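Local atomic coordinates of DUF1611 domain-containing protein (Anabaena variabilis, PDB entry 2OBN), a protein that is of unknown function but pairs a Rossmann-like domain with a P-loop NTPase-like domain and so may bind nucleotides. Residues R153-I164 with S252-R262; S236-L246 with V282-A290. The protein carries 2 engineered substitutions. All blocks are in the same frame, centred on the assembly; numbering follows the deposited sequence.

How the interactions relate
Both contacts are buried and lie within the P-loop domain, their centres about 10 Å apart. Interaction 1 joins two neighbouring strands of the central parallel sheet through regular backbone hydrogen bonds, with polar side-chain links at either end. Interaction 2 lies farther from the centre of the chain, where the loop leading into helix 245-252 meets helix 279-291; it is mainly hydrocarbon packing, with one direct hydrogen bond across, and it lies near the second subunit. The chain weaves between them, since strand 256-262 leads on to helix 279-291. They meet at the carbonyl of G159, whose O lies 2.8 Å from S236 OG and 2.9 Å from Y286 OH, both probable hydrogen bonds.

Interaction 1 of 2, residues R153-I164 with S252-R262; sequences RRVLTVGTDMAI and SQPTQLVLVHR. With PO4 (phosphate ion), chain G.
R154 and T255 interlock where strand 153-159 begins and the chain enters strand 256-262, parallel to it. The R154 side chain, bent at chi3 (-59°), hooks round so that NE and NH2 both reach the carbonyl O of Q253, at 3.0 Å and 2.9 Å, while T255 CG2 lies over one face of the guanidinium. T255 OG1 in turn accepts from R154 N. Beyond this knot the strands run in regular parallel pairing from V155 to G159, and their side chains fill one another's gaps. On the face carrying the leucines, L257 CD2 rests against L156 CB (3.8 Å) and V158 CG1, and L259 CD1 presses on V158 CG2 and on the bare CA of G159. On the other face V258 CG2 meets V155 CG1 (3.9 Å), and V260 CG2 approaches T157 CB. Where 153-164 turns off the sheet, I164 CD1 folds back to 3.3 Å from V260 O. T160 OG1 meets H261 ND1 (2.8 Å) in the imidazole plane and shares a water with R262 N. I164 N binds O4 of a phosphate, probably from the crystallisation liquor; G165, K166 and M167 also hold it, consistent with a P-loop. Strand 228-231 flanks 153-159 and strand 301-307 flanks 256-262; helix 340-347 covers V155 and V258, and helix 279-291 covers V158 and L259.

Interaction 2 of 2, residues S236-L246 with V282-A290; sequences SLLHPGSTATL and VIRLYETVA
L237 lays its CD1 methyl over one face of the Y286 ring where segment 236-246 of the P-loop domain, a loop running into helix 245-252, packs against helix 279-291. The segment opens with an ST turn, S236 OG accepting from L238 N and also pairing with G159 O, within a type I turn from S236 to H239 that presents L237 to the helix. The tight part of the contact is centred on the tyrosine ring. L237 CD1 stands 27° off the ring normal, displaced toward the rim, and approaches Y286 CE1 to 3.4 Å. T245 CG2 comes to Y286 CE1 in the ring plane, at the edge, so that these two side chains hold one corner of the ring from above and from the side. With CG anti to its carbonyl carbon (chi1 -80°), Y286 reaches from the helix to the backbone N of L237. L237 is gripped on its other flanks as well, its CB against L285 CD2 and its CD1 against V289 CG2 (3.7 Å).

Toward both ends of the helical segment the contact thins to isolated, purely apolar methyl touches. L238 straddles one helical turn, CD2 on L285 CD2 and CD1 on V282 CG2 (3.9 Å), while L246 contributes a single touch, CD1 to V289 CG1 at 4.0 Å. R284 and E287 are partly exposed and make no contact with 236-246. G292 of the second subunit packs on L238 and L285, and R250 of that subunit binds the carbonyl O of L237, placing this margin at the dimer interface. T245 OG1, also bonded to Q234 O, and Y286 OH both accept from one water; Y286 OH, which probably also bonds G159 O, accepts from L237 N at 3.0 Å along a nearly straight N-H...O line of 171°.

Interaction 1 of 2, residues R153-I164 with S252-R262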
# COMPACT_ATOMS: atom_id res chain seq x y z
N ARG B 153 -13.24 5.80 -20.46
CA ARG B 153 -13.87 5.46 -19.19
C ARG B 153 -12.89 4.54 -18.46
O ARG B 153 -12.11 3.81 -19.10
CB ARG B 153 -15.21 4.76 -19.38
CG ARG B 153 -16.37 5.71 -19.66
CD ARG B 153 -17.66 4.93 -19.78
NE ARG B 153 -18.86 5.76 -19.57
CZ ARG B 153 -19.41 6.54 -20.49
NH1 ARG B 153 -18.89 6.65 -21.71
NH2 ARG B 153 -20.49 7.24 -20.18
N ARG B 154 -12.89 4.63 -17.14
CA ARG B 154 -12.02 3.84 -16.29
C ARG B 154 -12.89 3.24 -15.19
O ARG B 154 -13.32 3.93 -14.26
CB ARG B 154 -10.89 4.70 -15.75
CG ARG B 154 -10.05 5.32 -16.87
CD ARG B 154 -9.02 6.28 -16.39
NE ARG B 154 -9.59 7.40 -15.65
CZ ARG B 154 -10.16 8.47 -16.18
NH1 ARG B 154 -10.26 8.62 -17.49
NH2 ARG B 154 -10.64 9.43 -15.37
N VAL B 155 -13.15 1.94 -15.34
CA VAL B 155 -14.02 1.19 -14.47
C VAL B 155 -13.22 0.24 -13.60
O VAL B 155 -12.52 -0.65 -14.11
CB VAL B 155 -15.03 0.34 -15.30
CG1 VAL B 155 -16.10 -0.28 -14.39
CG2 VAL B 155 -15.69 1.21 -16.40
N LEU B 156 -13.32 0.45 -12.29
CA LEU B 156 -12.67 -0.38 -11.30
C LEU B 156 -13.70 -1.24 -10.57
O LEU B 156 -14.72 -0.73 -10.09
CB LEU B 156 -11.97 0.51 -10.26
CG LEU B 156 -11.32 -0.21 -9.07
CD1 LEU B 156 -10.21 -1.14 -9.57
CD2 LEU B 156 -10.78 0.80 -8.06
N THR B 157 -13.42 -2.53 -10.48
CA THR B 157 -14.23 -3.42 -9.67
C THR B 157 -13.68 -3.30 -8.26
O THR B 157 -12.46 -3.25 -8.06
CB THR B 157 -14.21 -4.89 -10.15
OG1 THR B 157 -12.90 -5.24 -10.60
CG2 THR B 157 -15.19 -5.07 -11.29
N VAL B 158 -14.59 -3.17 -7.30
CA VAL B 158 -14.26 -3.08 -5.88
C VAL B 158 -15.07 -4.18 -5.20
O VAL B 158 -16.02 -4.68 -5.81
CB VAL B 158 -14.53 -1.65 -5.31
CG1 VAL B 158 -13.60 -0.64 -6.01
CG2 VAL B 158 -15.97 -1.21 -5.49
N GLY B 159 -14.71 -4.59 -3.99
CA GLY B 159 -15.46 -5.67 -3.35
C GLY B 159 -15.71 -5.60 -1.86
O GLY B 159 -15.05 -4.87 -1.12
N THR B 160 -16.69 -6.40 -1.42
CA THR B 160 -17.02 -6.53 0.02
C THR B 160 -16.06 -7.49 0.73
O THR B 160 -16.09 -7.59 1.95
CB THR B 160 -18.47 -6.99 0.25
OG1 THR B 160 -18.70 -8.22 -0.43
CG2 THR B 160 -19.41 -6.00 -0.27
N ASP B 161 -15.22 -8.19 -0.04
CA ASP B 161 -14.22 -9.11 0.49
C ASP B 161 -13.30 -9.46 -0.69
O ASP B 161 -13.47 -8.97 -1.81
CB ASP B 161 -14.89 -10.38 1.09
CG ASP B 161 -13.97 -11.21 2.00
OD1 ASP B 161 -12.79 -10.84 2.23
OD2 ASP B 161 -14.44 -12.27 2.49
N MSE B 162 -12.30 -10.29 -0.41
CA MSE B 162 -11.37 -10.78 -1.41
C MSE B 162 -11.82 -12.14 -1.91
O MSE B 162 -12.56 -12.85 -1.22
CB MSE B 162 -10.00 -10.90 -0.79
CG MSE B 162 -9.40 -9.54 -0.56
SE MSE B 162 -7.88 -9.51 0.57
CE MSE B 162 -6.86 -10.94 -0.28
N ALA B 163 -11.35 -12.50 -3.12
CA ALA B 163 -11.66 -13.77 -3.76
C ALA B 163 -13.16 -13.97 -3.92
O ALA B 163 -13.67 -15.00 -3.52
CB ALA B 163 -11.04 -14.94 -2.98
N ILE B 164 -13.85 -12.99 -4.50
CA ILE B 164 -15.31 -13.06 -4.71
C ILE B 164 -15.77 -12.91 -6.15
O ILE B 164 -16.97 -12.98 -6.44
CB ILE B 164 -16.08 -12.05 -3.83
CG1 ILE B 164 -15.64 -10.61 -4.12
CG2 ILE B 164 -15.91 -12.41 -2.33
CD1 ILE B 164 -16.44 -9.59 -3.37
N SER B 252 -5.84 4.94 -10.77
CA SER B 252 -6.68 4.85 -11.96
C SER B 252 -7.65 5.99 -12.13
O SER B 252 -8.17 6.16 -13.23
CB SER B 252 -7.45 3.54 -11.98
OG SER B 252 -8.40 3.46 -10.93
N GLN B 253 -7.93 6.76 -11.07
CA GLN B 253 -8.87 7.89 -11.14
C GLN B 253 -10.15 7.41 -11.84
O GLN B 253 -10.57 7.96 -12.85
CB GLN B 253 -8.23 9.06 -11.89
CG GLN B 253 -6.99 9.63 -11.22
CD GLN B 253 -7.31 10.49 -10.00
OE1 GLN B 253 -7.84 11.60 -10.13
NE2 GLN B 253 -6.94 10.02 -8.81
N PRO B 254 -10.80 6.38 -11.27
CA PRO B 254 -11.90 5.76 -12.00
C PRO B 254 -13.08 6.68 -12.29
O PRO B 254 -13.37 7.60 -11.51
CB PRO B 254 -12.35 4.62 -11.06
CG PRO B 254 -11.83 4.98 -9.69
CD PRO B 254 -10.61 5.82 -9.92
N THR B 255 -13.75 6.43 -13.41
CA THR B 255 -14.96 7.19 -13.79
C THR B 255 -16.21 6.50 -13.20
O THR B 255 -17.19 7.16 -12.86
CB THR B 255 -15.06 7.37 -15.32
OG1 THR B 255 -14.94 6.09 -15.96
CG2 THR B 255 -13.94 8.26 -15.81
N GLN B 256 -16.17 5.18 -13.09
CA GLN B 256 -17.26 4.40 -12.47
C GLN B 256 -16.70 3.23 -11.67
O GLN B 256 -15.62 2.71 -11.98
CB GLN B 256 -18.23 3.80 -13.52
CG GLN B 256 -19.02 4.78 -14.39
CD GLN B 256 -18.20 5.43 -15.49
OE1 GLN B 256 -17.21 4.87 -15.95
NE2 GLN B 256 -18.62 6.62 -15.91
N LEU B 257 -17.43 2.83 -10.64
CA LEU B 257 -17.09 1.68 -9.82
C LEU B 257 -18.20 0.65 -9.95
O LEU B 257 -19.36 1.02 -10.12
CB LEU B 257 -16.97 2.08 -8.34
CG LEU B 257 -15.90 3.13 -7.99
CD1 LEU B 257 -16.02 3.56 -6.53
CD2 LEU B 257 -14.49 2.64 -8.29
N VAL B 258 -17.83 -0.62 -9.90
CA VAL B 258 -18.79 -1.73 -9.86
C VAL B 258 -18.46 -2.50 -8.59
O VAL B 258 -17.31 -2.95 -8.40
CB VAL B 258 -18.69 -2.63 -11.11
CG1 VAL B 258 -19.57 -3.87 -10.96
CG2 VAL B 258 -19.07 -1.86 -12.36
N LEU B 259 -19.43 -2.61 -7.70
CA LEU B 259 -19.22 -3.29 -6.43
C LEU B 259 -19.56 -4.78 -6.55
O LEU B 259 -20.65 -5.13 -6.94
CB LEU B 259 -20.08 -2.62 -5.33
CG LEU B 259 -20.03 -3.22 -3.91
CD1 LEU B 259 -18.61 -3.26 -3.36
CD2 LEU B 259 -20.93 -2.44 -2.96
N VAL B 260 -18.61 -5.64 -6.20
CA VAL B 260 -18.81 -7.08 -6.25
C VAL B 260 -19.11 -7.57 -4.83
O VAL B 260 -18.55 -7.07 -3.85
CB VAL B 260 -17.60 -7.80 -6.87
CG1 VAL B 260 -17.92 -9.29 -7.17
CG2 VAL B 260 -17.15 -7.09 -8.14
N HIS B 261 -20.03 -8.53 -4.72
CA HIS B 261 -20.41 -9.07 -3.43
C HIS B 261 -20.99 -10.47 -3.56
O HIS B 261 -21.73 -10.75 -4.49
CB HIS B 261 -21.41 -8.12 -2.78
CG HIS B 261 -22.06 -8.66 -1.54
ND1 HIS B 261 -21.39 -8.79 -0.34
CD2 HIS B 261 -23.33 -9.05 -1.32
CE1 HIS B 261 -22.23 -9.25 0.57
NE2 HIS B 261 -23.41 -9.43 -0.00
N ARG B 262 -20.63 -11.35 -2.63
CA ARG B 262 -21.18 -12.71 -2.61
C ARG B 262 -22.47 -12.69 -1.82
O ARG B 262 -22.48 -12.33 -0.65
CB ARG B 262 -20.20 -13.73 -2.01
CG ARG B 262 -20.81 -15.13 -1.89
CD ARG B 262 -19.84 -16.14 -1.31
NE ARG B 262 -18.73 -16.42 -2.23
CZ ARG B 262 -17.45 -16.10 -2.04
NH1 ARG B 262 -17.00 -15.51 -0.93
NH2 ARG B 262 -16.58 -16.42 -2.99
P PO4 G . -11.24 -11.77 -6.83
O1 PO4 G . -10.03 -11.97 -5.94
O2 PO4 G . -10.81 -11.02 -8.09
O3 PO4 G . -11.79 -13.08 -7.28
O4 PO4 G . -12.31 -10.99 -6.14
O HOH W 1 -18.58 -10.99 -0.46

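Interaction 2 of 2, residues S236-L246 with V282-A290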
# COMPACT_ATOMS: atom_id res chain seq x y z
N SER B 236 -10.17 -5.25 -0.32
CA SER B 236 -11.45 -4.74 0.12
C SER B 236 -11.24 -3.79 1.27
O SER B 236 -10.45 -4.07 2.18
CB SER B 236 -12.34 -5.87 0.63
OG SER B 236 -13.53 -5.33 1.20
N LEU B 237 -12.00 -2.70 1.28
CA LEU B 237 -11.94 -1.76 2.40
C LEU B 237 -12.58 -2.33 3.67
O LEU B 237 -12.57 -1.67 4.70
CB LEU B 237 -12.61 -0.43 2.02
CG LEU B 237 -11.94 0.39 0.90
CD1 LEU B 237 -12.78 1.62 0.61
CD2 LEU B 237 -10.53 0.78 1.27
N LEU B 238 -13.16 -3.54 3.58
CA LEU B 238 -13.80 -4.22 4.69
C LEU B 238 -12.89 -5.30 5.29
O LEU B 238 -13.17 -5.81 6.37
CB LEU B 238 -15.11 -4.88 4.23
CG LEU B 238 -16.10 -4.00 3.49
CD1 LEU B 238 -17.37 -4.77 3.19
CD2 LEU B 238 -16.41 -2.74 4.29
N HIS B 239 -11.81 -5.62 4.58
CA HIS B 239 -10.85 -6.60 5.04
C HIS B 239 -9.81 -5.88 5.90
O HIS B 239 -9.21 -4.91 5.43
CB HIS B 239 -10.21 -7.26 3.84
CG HIS B 239 -9.38 -8.45 4.17
ND1 HIS B 239 -8.28 -8.37 5.00
CD2 HIS B 239 -9.43 -9.73 3.73
CE1 HIS B 239 -7.72 -9.56 5.09
NE2 HIS B 239 -8.40 -10.41 4.33
N PRO B 240 -9.59 -6.35 7.16
CA PRO B 240 -8.66 -5.68 8.10
C PRO B 240 -7.17 -5.65 7.73
O PRO B 240 -6.40 -4.92 8.36
CB PRO B 240 -8.84 -6.48 9.40
CG PRO B 240 -9.32 -7.80 8.95
CD PRO B 240 -10.18 -7.56 7.77
N GLY B 241 -6.76 -6.45 6.77
CA GLY B 241 -5.35 -6.50 6.36
C GLY B 241 -5.06 -6.02 4.95
O GLY B 241 -3.90 -6.00 4.54
N SER B 242 -6.10 -5.56 4.25
CA SER B 242 -6.00 -5.12 2.87
C SER B 242 -5.75 -3.63 2.70
O SER B 242 -6.33 -2.79 3.40
CB SER B 242 -7.30 -5.48 2.15
OG SER B 242 -7.23 -5.09 0.79
N THR B 243 -4.91 -3.34 1.72
CA THR B 243 -4.50 -1.98 1.36
C THR B 243 -4.75 -1.65 -0.10
O THR B 243 -5.02 -0.49 -0.42
CB THR B 243 -2.95 -1.84 1.62
OG1 THR B 243 -2.68 -1.89 3.03
CG2 THR B 243 -2.37 -0.57 1.06
N ALA B 244 -4.68 -2.65 -0.97
CA ALA B 244 -4.61 -2.43 -2.43
C ALA B 244 -5.72 -1.66 -3.11
O ALA B 244 -5.54 -1.15 -4.21
CB ALA B 244 -4.39 -3.76 -3.14
N THR B 245 -6.89 -1.60 -2.50
CA THR B 245 -7.98 -0.86 -3.10
C THR B 245 -7.65 0.64 -3.20
O THR B 245 -8.01 1.27 -4.19
CB THR B 245 -9.30 -1.01 -2.32
OG1 THR B 245 -9.61 -2.40 -2.13
CG2 THR B 245 -10.44 -0.36 -3.09
N LEU B 246 -6.97 1.20 -2.20
CA LEU B 246 -6.71 2.63 -2.22
C LEU B 246 -5.85 3.06 -3.43
O LEU B 246 -6.27 3.95 -4.19
CB LEU B 246 -6.15 3.11 -0.88
CG LEU B 246 -5.91 4.61 -0.70
CD1 LEU B 246 -7.15 5.47 -1.03
CD2 LEU B 246 -5.41 4.86 0.73
N VAL B 282 -21.67 0.14 2.44
CA VAL B 282 -20.45 -0.19 1.71
C VAL B 282 -20.34 0.75 0.48
O VAL B 282 -19.26 1.22 0.15
CB VAL B 282 -20.41 -1.70 1.27
CG1 VAL B 282 -19.15 -2.01 0.49
CG2 VAL B 282 -20.54 -2.64 2.48
N ILE B 283 -21.47 1.01 -0.18
CA ILE B 283 -21.48 1.95 -1.34
C ILE B 283 -21.02 3.35 -0.93
O ILE B 283 -20.20 3.97 -1.61
CB ILE B 283 -22.87 2.01 -1.98
CG1 ILE B 283 -23.16 0.69 -2.72
CG2 ILE B 283 -22.99 3.20 -2.93
CD1 ILE B 283 -24.63 0.40 -2.94
N ARG B 284 -21.54 3.84 0.19
CA ARG B 284 -21.16 5.15 0.72
C ARG B 284 -19.64 5.19 1.05
O ARG B 284 -18.94 6.13 0.68
CB ARG B 284 -21.99 5.46 1.97
CG ARG B 284 -21.84 6.88 2.49
N LEU B 285 -19.14 4.14 1.70
CA LEU B 285 -17.72 4.04 2.00
C LEU B 285 -16.86 4.22 0.73
O LEU B 285 -16.03 5.14 0.65
CB LEU B 285 -17.41 2.71 2.69
CG LEU B 285 -15.94 2.29 2.87
CD1 LEU B 285 -15.19 3.26 3.76
CD2 LEU B 285 -15.90 0.87 3.42
N TYR B 286 -17.07 3.36 -0.26
CA TYR B 286 -16.29 3.47 -1.51
C TYR B 286 -16.43 4.82 -2.22
O TYR B 286 -15.44 5.39 -2.70
CB TYR B 286 -16.60 2.31 -2.48
CG TYR B 286 -15.86 1.04 -2.11
CD1 TYR B 286 -14.52 0.91 -2.41
CD2 TYR B 286 -16.49 -0.02 -1.46
CE1 TYR B 286 -13.82 -0.22 -2.07
CE2 TYR B 286 -15.77 -1.18 -1.12
CZ TYR B 286 -14.43 -1.26 -1.44
OH TYR B 286 -13.66 -2.37 -1.15
N GLU B 287 -17.65 5.35 -2.25
CA GLU B 287 -17.86 6.64 -2.92
C GLU B 287 -17.12 7.77 -2.22
O GLU B 287 -16.53 8.63 -2.89
CB GLU B 287 -19.36 6.94 -3.07
CG GLU B 287 -19.98 6.09 -4.18
CD GLU B 287 -21.47 6.36 -4.40
OE1 GLU B 287 -22.09 7.07 -3.57
OE2 GLU B 287 -22.01 5.83 -5.39
N THR B 288 -17.15 7.75 -0.89
CA THR B 288 -16.47 8.75 -0.07
C THR B 288 -14.96 8.67 -0.26
O THR B 288 -14.29 9.71 -0.35
CB THR B 288 -16.88 8.60 1.42
OG1 THR B 288 -18.27 8.94 1.57
CG2 THR B 288 -16.05 9.51 2.34
N VAL B 289 -14.42 7.44 -0.33
CA VAL B 289 -12.99 7.21 -0.57
C VAL B 289 -12.63 7.67 -1.98
O VAL B 289 -11.64 8.36 -2.17
CB VAL B 289 -12.57 5.72 -0.37
CG1 VAL B 289 -11.13 5.45 -0.83
CG2 VAL B 289 -12.70 5.32 1.09
N ALA B 290 -13.44 7.30 -2.97
CA ALA B 290 -13.16 7.66 -4.36
C ALA B 290 -13.21 9.17 -4.62
O ALA B 290 -12.39 9.68 -5.39
CB ALA B 290 -14.08 6.91 -5.30
O HOH W 2 -12.07 -3.92 -3.43